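Local coordinates for SusD-like carbohydrate binding protein (Bacteroides vulgatus, PDB 3LEW) that probably binds carbohydrate at the outer membrane as a member of the SusD family, serving nutrient capture by Bacteroides, at residues Ile349-Ala354 / Asn370-Ala375; Cys213-Gln218 / Leu396-Glu401; Met48-Asp53 / Gly339-Met344. One frame throughout, in Å; residues are numbered along the deposited sequence. Where two conformers were deposited one is given.

Overall arrangement
From the N terminus, helix 46-54 supplies the first half of contact 3 and helix 202-215 the first half of contact 2, before strand 341-345 closes the loop of contact 3; the two loops therefore cross. The chain runs from the strand into helix 346-359, which pairs with helix 365-376 in contact 1, a short local closure. Helix 387-401 then closes contact 2 around it. Contacts 1 and 2 touch, with a Lys-373 to Glu-397 salt bridge among the links, and contacts 1 and 3 touch through Ile-349 and Met-344; contacts 2 and 3 stay about 7 Å apart (nearest atoms). Contacts 2 and 3 tie helices 202-215 and 46-54 to the SusD-family region; contact 1 stays within it.

Contact 1: Ile349-Ala354 / Asn370-Ala375; sequences IYLINA and NDLKTA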
# COMPACT_ATOMS: atom_id res chain seq x y z
N ILE A 349 -11.60 4.64 -2.35
CA ILE A 349 -12.94 4.31 -1.82
C ILE A 349 -13.93 4.21 -2.96
O ILE A 349 -14.76 3.30 -2.96
CB ILE A 349 -13.40 5.32 -0.75
CG1 ILE A 349 -12.32 5.52 0.34
CG2 ILE A 349 -14.74 4.89 -0.14
CD1 ILE A 349 -11.84 4.17 1.01
N TYR A 350 -13.84 5.09 -3.96
CA TYR A 350 -14.69 4.94 -5.16
C TYR A 350 -14.44 3.58 -5.82
O TYR A 350 -15.36 2.88 -6.23
CB TYR A 350 -14.38 6.01 -6.21
CG TYR A 350 -15.09 7.33 -6.06
CD1 TYR A 350 -14.60 8.32 -5.20
CD2 TYR A 350 -16.20 7.62 -6.81
CE1 TYR A 350 -15.21 9.55 -5.09
CE2 TYR A 350 -16.84 8.86 -6.69
CZ TYR A 350 -16.31 9.84 -5.85
OH TYR A 350 -16.96 11.09 -5.78
N LEU A 351 -13.17 3.20 -5.92
CA LEU A 351 -12.81 1.92 -6.56
C LEU A 351 -13.25 0.69 -5.74
O LEU A 351 -13.71 -0.28 -6.31
CB LEU A 351 -11.31 1.89 -6.81
CG LEU A 351 -10.86 2.79 -7.98
CD1 LEU A 351 -9.35 3.05 -7.84
CD2 LEU A 351 -11.15 2.11 -9.34
N ILE A 352 -13.11 0.75 -4.41
CA ILE A 352 -13.61 -0.31 -3.52
C ILE A 352 -15.15 -0.46 -3.64
O ILE A 352 -15.66 -1.56 -3.75
CB ILE A 352 -13.26 -0.06 -2.03
CG1 ILE A 352 -11.73 -0.16 -1.77
CG2 ILE A 352 -14.01 -1.04 -1.07
CD1 ILE A 352 -11.27 0.42 -0.48
N ASN A 353 -15.84 0.67 -3.58
CA ASN A 353 -17.29 0.70 -3.77
C ASN A 353 -17.69 0.06 -5.11
O ASN A 353 -18.58 -0.82 -5.16
CB ASN A 353 -17.77 2.13 -3.61
CG ASN A 353 -19.26 2.24 -3.50
OD1 ASN A 353 -19.92 2.66 -4.46
ND2 ASN A 353 -19.83 1.92 -2.30
N ALA A 354 -17.03 0.48 -6.19
CA ALA A 354 -17.28 -0.13 -7.51
C ALA A 354 -17.06 -1.63 -7.53
O ALA A 354 -17.90 -2.38 -8.02
CB ALA A 354 -16.45 0.55 -8.62
N ASN A 370 -17.07 5.30 -13.36
CA ASN A 370 -17.14 6.41 -14.30
C ASN A 370 -16.93 7.77 -13.63
O ASN A 370 -16.45 8.68 -14.29
CB ASN A 370 -18.45 6.39 -15.08
CG ASN A 370 -18.41 5.43 -16.27
OD1 ASN A 370 -17.32 5.02 -16.70
ND2 ASN A 370 -19.57 5.06 -16.79
N ASP A 371 -17.33 7.93 -12.37
CA ASP A 371 -17.06 9.18 -11.62
C ASP A 371 -15.53 9.43 -11.55
O ASP A 371 -15.06 10.55 -11.78
CB ASP A 371 -17.57 9.13 -10.16
CG ASP A 371 -19.07 9.19 -10.03
OD1 ASP A 371 -19.75 9.78 -10.93
OD2 ASP A 371 -19.58 8.65 -8.99
N LEU A 372 -14.77 8.38 -11.21
CA LEU A 372 -13.32 8.50 -11.11
C LEU A 372 -12.75 8.76 -12.50
O LEU A 372 -11.93 9.65 -12.69
CB LEU A 372 -12.70 7.25 -10.52
CG LEU A 372 -11.18 7.20 -10.43
CD1 LEU A 372 -10.58 8.43 -9.68
CD2 LEU A 372 -10.77 5.87 -9.74
N LYS A 373 -13.20 7.98 -13.49
CA LYS A 373 -12.70 8.17 -14.85
C LYS A 373 -12.93 9.62 -15.35
O LYS A 373 -12.00 10.27 -15.88
CB LYS A 373 -13.29 7.13 -15.79
CG LYS A 373 -12.74 5.72 -15.64
CD LYS A 373 -13.48 4.74 -16.58
CE LYS A 373 -12.93 3.29 -16.57
NZ LYS A 373 -11.47 3.23 -16.91
N THR A 374 -14.16 10.11 -15.21
CA THR A 374 -14.49 11.48 -15.55
C THR A 374 -13.56 12.50 -14.87
O THR A 374 -13.09 13.47 -15.52
CB THR A 374 -15.97 11.79 -15.20
OG1 THR A 374 -16.81 10.95 -16.01
CG2 THR A 374 -16.30 13.29 -15.52
N ALA A 375 -13.32 12.31 -13.58
CA ALA A 375 -12.51 13.24 -12.82
C ALA A 375 -11.10 13.33 -13.41
O ALA A 375 -10.47 14.42 -13.41
CB ALA A 375 -12.47 12.87 -11.33
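Asn-370 O, in the same turn of helix 365-376 that brings Asp-371 against the ring of Tyr-350, is gripped by two donors of one residue. Thr-374 N reaches it at 2.9 Å in the ordinary helical bond, and Thr-374 OG1 comes from the opposite face of the carbonyl plane, its C=O...donor angle 150°. Across the gap from helix 346-359, the Tyr-350 ring and the Asp-371 carboxylate stand almost perpendicular, their planes 89° apart. Tyr-350 CE2 lies 3.6 Å from Asp-371 CB, and Asp-371 OD2 sits in the ring plane at its edge, also 3.6 Å from Tyr-350 CE2. The ring hydrogens there would be expected to find the carboxylate mildly attractive. The phenol oxygen bonds to Asn-234 O. An alanine here would remove ring and phenol, which would probably leave Asn-234 O without this donor and open a gap beside Asp-371.

The second meeting is apolar. Leu-372 has CG anti to its backbone N (chi1 177°), which carries its CD2 into the fork of Leu-351, 3.5 Å from Leu-351 CG and close to both methyls. Helix 387-401 lies against both leucines, through Glu-397 and Glu-401. The two helices run roughly antiparallel as a hairpin, consistent with the TPR-clan character of the SusD family. No hydrogen bond joins the two segments, and the contact rests on one leucine pair and on the Tyr-350 ring packed against Asp-371, with OD2 at its edge.

Contact 2: Cys213-Gln218 / Leu396-Glu401; sequences CLYARQ and LERRKE
Tyr-215 and Arg-398 meet through the ends of their side chains, which come from the ends of two helices, the first closing in a Schellman motif. Arg-217 takes a positive phi, and two bonds run back into the last turn: Gln-218 N to Cys-213 O at 2.9 Å and Arg-217 N to Leu-214 O at 3.0 Å. Gln-218 then serves as N-cap of helix 219-232, so this tight turn joins two successive helices.

The two side chains cross obliquely, with the plane of the Tyr-215 ring 77° from that of the Arg-398 guanidinium. Arg-398 NH2 comes up at the edge of the ring, near its plane, and stops 3.8 Å from Tyr-215 OH. A water bridges the interval. It lies in the guanidinium plane at the edge, accepting from Arg-398 NH2 at 2.9 Å, and is hydrogen-bonded to Tyr-215 OH at 3.0 Å. The arginine leaves its helix extended and then bends at chi3 (62°), turning the guanidinium so that NH2 faces the water and the phenol edge. Its NE is taken by Asp-411 in a salt bridge, which probably fixes the group's rotation. Leu-214 adds an apolar neighbour, CD2 lying 4.3 Å from Arg-398 NH1.

With the nearest CA atoms, those of Leu-214 and Arg-398, 13.4 Å apart, the ends of the long side chains do the joining, and other elements fill in around them. Glu-355 of helix 346-359 touches both Leu-214 and Arg-398, and Phe-407 touches both Tyr-215 and Arg-398. On helix 387-401 itself, Glu-397 pairs with Lys-373 of contact 1 and with its own neighbour one turn on: Lys-400 NZ meets Glu-397 OE1 at 2.9 Å on the syn side, 19° out of the carboxylate plane.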
# COMPACT_ATOMS: atom_id res chain seq x y z
N CYS A 213 -12.81 -5.38 4.27
CA CYS A 213 -13.92 -6.15 3.86
C CYS A 213 -13.85 -6.54 2.41
O CYS A 213 -14.19 -7.66 2.09
CB CYS A 213 -15.23 -5.43 4.14
SG CYS A 213 -15.61 -5.31 5.93
N LEU A 214 -13.36 -5.66 1.55
CA LEU A 214 -13.12 -6.04 0.16
C LEU A 214 -12.12 -7.21 0.05
O LEU A 214 -12.37 -8.19 -0.67
CB LEU A 214 -12.63 -4.85 -0.66
CG LEU A 214 -12.50 -5.14 -2.17
CD1 LEU A 214 -13.90 -5.03 -2.81
CD2 LEU A 214 -11.51 -4.14 -2.86
N TYR A 215 -10.97 -7.09 0.73
CA TYR A 215 -9.94 -8.09 0.63
C TYR A 215 -10.38 -9.44 1.20
O TYR A 215 -9.99 -10.48 0.66
CB TYR A 215 -8.68 -7.62 1.35
CG TYR A 215 -7.97 -6.42 0.76
CD1 TYR A 215 -8.44 -5.73 -0.36
CD2 TYR A 215 -6.78 -5.97 1.33
CE1 TYR A 215 -7.76 -4.65 -0.87
CE2 TYR A 215 -6.11 -4.90 0.79
CZ TYR A 215 -6.58 -4.25 -0.29
OH TYR A 215 -5.91 -3.13 -0.77
N ALA A 216 -11.23 -9.41 2.22
CA ALA A 216 -11.83 -10.59 2.83
C ALA A 216 -13.03 -11.18 2.06
O ALA A 216 -13.60 -12.18 2.49
CB ALA A 216 -12.26 -10.26 4.30
N ARG A 217 -13.41 -10.54 0.95
CA ARG A 217 -14.55 -10.96 0.11
C ARG A 217 -15.91 -10.86 0.79
O ARG A 217 -16.84 -11.63 0.49
CB ARG A 217 -14.28 -12.38 -0.48
CG ARG A 217 -12.91 -12.46 -1.10
CD ARG A 217 -12.63 -13.81 -1.84
NE ARG A 217 -13.38 -13.94 -3.09
CZ ARG A 217 -13.02 -13.42 -4.25
NH1 ARG A 217 -11.92 -12.72 -4.36
NH2 ARG A 217 -13.79 -13.59 -5.33
N GLN A 218 -16.00 -9.90 1.74
CA GLN A 218 -17.24 -9.53 2.43
C GLN A 218 -17.87 -8.37 1.67
O GLN A 218 -17.78 -7.20 2.09
CB GLN A 218 -16.91 -9.13 3.87
CG GLN A 218 -16.45 -10.31 4.72
CD GLN A 218 -17.56 -11.29 4.98
OE1 GLN A 218 -18.72 -10.94 4.97
NE2 GLN A 218 -17.20 -12.54 5.19
N LEU A 396 -8.00 -2.74 -13.62
CA LEU A 396 -7.12 -1.93 -14.47
C LEU A 396 -7.11 -0.49 -13.99
O LEU A 396 -6.05 0.12 -13.89
CB LEU A 396 -7.50 -1.99 -15.95
CG LEU A 396 -6.95 -3.23 -16.67
CD1 LEU A 396 -7.76 -3.50 -17.93
CD2 LEU A 396 -5.48 -3.04 -16.99
N GLU A 397 -8.28 0.03 -13.67
CA GLU A 397 -8.35 1.42 -13.15
C GLU A 397 -7.63 1.55 -11.79
O GLU A 397 -7.04 2.59 -11.52
CB GLU A 397 -9.81 1.93 -13.13
CG GLU A 397 -9.95 3.43 -13.01
CD GLU A 397 -9.30 4.20 -14.14
OE1 GLU A 397 -9.46 3.85 -15.33
OE2 GLU A 397 -8.56 5.14 -13.79
N ARG A 398 -7.67 0.52 -10.93
CA ARG A 398 -6.82 0.52 -9.73
C ARG A 398 -5.32 0.68 -10.07
O ARG A 398 -4.65 1.44 -9.42
CB ARG A 398 -7.00 -0.77 -8.90
CG ARG A 398 -8.35 -0.89 -8.25
CD ARG A 398 -8.51 -2.24 -7.51
NE ARG A 398 -7.55 -2.38 -6.45
CZ ARG A 398 -7.68 -1.97 -5.19
NH1 ARG A 398 -8.79 -1.41 -4.77
NH2 ARG A 398 -6.67 -2.12 -4.34
N ARG A 399 -4.82 -0.08 -11.05
CA ARG A 399 -3.41 0.01 -11.45
C ARG A 399 -3.09 1.40 -11.97
O ARG A 399 -2.01 1.92 -11.70
CB ARG A 399 -3.11 -1.05 -12.52
CG ARG A 399 -3.11 -2.48 -11.91
CD ARG A 399 -3.16 -3.51 -13.01
NE ARG A 399 -2.03 -3.39 -13.92
CZ ARG A 399 -1.97 -4.03 -15.09
NH1 ARG A 399 -2.97 -4.81 -15.49
NH2 ARG A 399 -0.92 -3.90 -15.88
N LYS A 400 -4.04 1.97 -12.68
CA LYS A 400 -3.84 3.28 -13.32
C LYS A 400 -3.86 4.40 -12.28
O LYS A 400 -3.00 5.26 -12.28
CB LYS A 400 -4.90 3.52 -14.37
CG LYS A 400 -4.78 2.65 -15.61
CD LYS A 400 -6.06 2.69 -16.43
CE LYS A 400 -6.33 4.10 -17.04
NZ LYS A 400 -7.72 4.19 -17.62
N GLU A 401 -4.84 4.37 -11.40
CA GLU A 401 -5.06 5.45 -10.42
C GLU A 401 -4.13 5.36 -9.22
O GLU A 401 -3.77 6.39 -8.64
CB GLU A 401 -6.52 5.46 -9.96
CG GLU A 401 -6.90 6.46 -8.82
CD GLU A 401 -6.75 7.93 -9.18
OE1 GLU A 401 -6.61 8.26 -10.38
OE2 GLU A 401 -6.79 8.77 -8.25
O HOH W 1 -7.94 -1.24 -1.89

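Contact 3: Met48-Asp53 / Gly339-Met344; sequences MLRAND and GDIVLM
Leu-49 reaches from helix 46-54 toward Leu-343 and the strand that carries it. Its CB sits over the centre of the Arg-50 guanidinium, 3.5 Å above the plane. CG is anti to the carbonyl carbon, and the branch to CD1 is extended (chi2 -176°), which sends this methyl across the gap. At the tip, Leu-49 CD1 meets Leu-343 CD2 at 4.1 Å, the two side chains crossing at about a right angle, and it also comes within 4.4 Å of Val-342 O.

The neighbouring arginine, one face of its flat end laid against Leu-49 CB, is edge-on to the strand. Arg-50 NH1 approaches Ile-341 CG2 at 4.3 Å, and a water lying in the guanidinium plane accepts from Arg-50 NH2 at 2.9 Å. The same water donates to Val-342 O at 3.0 Å, giving the carbonyl of buried Val-342 a hydrogen-bond donor. Gln-270 OE1 bonds to Arg-50 NH1, and Gly-404 O takes a further bond from Arg-50 NH2, so these acceptors and the water fix the orientation of the charged group.

Helix segment 48-53 and strand segment 341-344 pass at an angle of 76°, their axes 11.7 Å apart at closest. Strand 341-345 pairs antiparallel with strand 254-258, and a classic beta bulge sets two of its residues, Leu-343 and Met-344 (a selenomethionine), opposite the single residue Trp-256.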
# COMPACT_ATOMS: atom_id res chain seq x y z
N MSE A 48 7.28 -1.49 2.75
CA MSE A 48 6.43 -2.57 2.25
C MSE A 48 5.54 -2.11 1.07
O MSE A 48 5.38 -2.84 0.10
CB MSE A 48 5.60 -3.16 3.38
CG MSE A 48 6.45 -4.06 4.32
SE MSE A 48 7.14 -3.07 5.82
CE MSE A 48 5.69 -2.93 6.77
N LEU A 49 5.05 -0.87 1.12
CA LEU A 49 4.25 -0.33 0.00
C LEU A 49 5.10 -0.29 -1.26
O LEU A 49 4.66 -0.64 -2.37
CB LEU A 49 3.75 1.07 0.34
CG LEU A 49 2.84 1.13 1.58
CD1 LEU A 49 2.35 2.58 1.74
CD2 LEU A 49 1.63 0.20 1.49
N ARG A 50 6.38 0.10 -1.10
CA ARG A 50 7.27 0.15 -2.25
C ARG A 50 7.57 -1.25 -2.79
O ARG A 50 7.52 -1.48 -4.01
CB ARG A 50 8.59 0.92 -1.90
CG ARG A 50 8.61 2.42 -2.24
CD ARG A 50 7.68 3.30 -1.38
NE ARG A 50 6.29 3.28 -1.86
CZ ARG A 50 5.28 3.89 -1.26
NH1 ARG A 50 5.44 4.52 -0.08
NH2 ARG A 50 4.08 3.86 -1.82
N ALA A 51 7.86 -2.20 -1.90
CA ALA A 51 8.04 -3.59 -2.29
C ALA A 51 6.84 -4.09 -3.08
O ALA A 51 7.01 -4.74 -4.12
CB ALA A 51 8.28 -4.51 -1.04
N ASN A 52 5.65 -3.76 -2.60
CA ASN A 52 4.41 -4.20 -3.21
C ASN A 52 4.26 -3.77 -4.67
O ASN A 52 3.75 -4.52 -5.48
CB ASN A 52 3.17 -3.75 -2.43
CG ASN A 52 3.06 -4.43 -1.04
OD1 ASN A 52 3.84 -5.36 -0.72
ND2 ASN A 52 2.19 -3.87 -0.17
N ASP A 53 4.70 -2.57 -4.99
CA ASP A 53 4.66 -2.10 -6.36
C ASP A 53 5.79 -2.63 -7.20
O ASP A 53 5.60 -2.89 -8.39
CB ASP A 53 4.60 -0.55 -6.38
CG ASP A 53 3.27 -0.03 -5.88
OD1 ASP A 53 2.21 -0.68 -6.12
OD2 ASP A 53 3.26 1.05 -5.26
N GLY A 339 9.00 14.76 2.11
CA GLY A 339 7.79 14.45 1.33
C GLY A 339 6.88 13.58 2.14
O GLY A 339 7.34 12.61 2.74
N ASP A 340 5.58 13.89 2.17
CA ASP A 340 4.63 13.17 3.01
C ASP A 340 4.23 11.85 2.34
O ASP A 340 4.28 11.71 1.12
CB ASP A 340 3.37 13.99 3.32
CG ASP A 340 3.65 15.29 4.11
OD1 ASP A 340 4.82 15.54 4.54
OD2 ASP A 340 2.67 16.07 4.32
N ILE A 341 3.78 10.92 3.16
CA ILE A 341 3.48 9.56 2.71
C ILE A 341 1.96 9.32 2.71
O ILE A 341 1.35 9.28 3.77
CB ILE A 341 4.11 8.50 3.61
CG1 ILE A 341 5.61 8.75 3.85
CG2 ILE A 341 3.89 7.09 2.99
CD1 ILE A 341 6.47 8.87 2.57
N VAL A 342 1.40 9.16 1.54
CA VAL A 342 -0.05 8.87 1.40
C VAL A 342 -0.36 7.41 1.80
O VAL A 342 0.36 6.50 1.42
CB VAL A 342 -0.57 9.19 -0.02
CG1 VAL A 342 0.07 8.29 -1.07
CG2 VAL A 342 -2.12 9.03 -0.09
N LEU A 343 -1.44 7.19 2.58
CA LEU A 343 -1.83 5.86 2.97
C LEU A 343 -3.24 5.51 2.43
O LEU A 343 -3.51 4.35 2.14
CB LEU A 343 -1.82 5.75 4.51
CG LEU A 343 -0.42 5.88 5.17
CD1 LEU A 343 -0.58 6.00 6.71
CD2 LEU A 343 0.46 4.70 4.74
N MSE A 344 -4.10 6.49 2.25
CA MSE A 344 -5.48 6.23 1.79
C MSE A 344 -6.07 7.49 1.20
O MSE A 344 -6.03 8.54 1.85
CB MSE A 344 -6.37 5.72 2.91
CG MSE A 344 -7.68 5.28 2.42
SE MSE A 344 -8.61 4.23 3.85
CE MSE A 344 -8.61 5.42 5.18
O HOH W 2 2.81 5.84 -0.14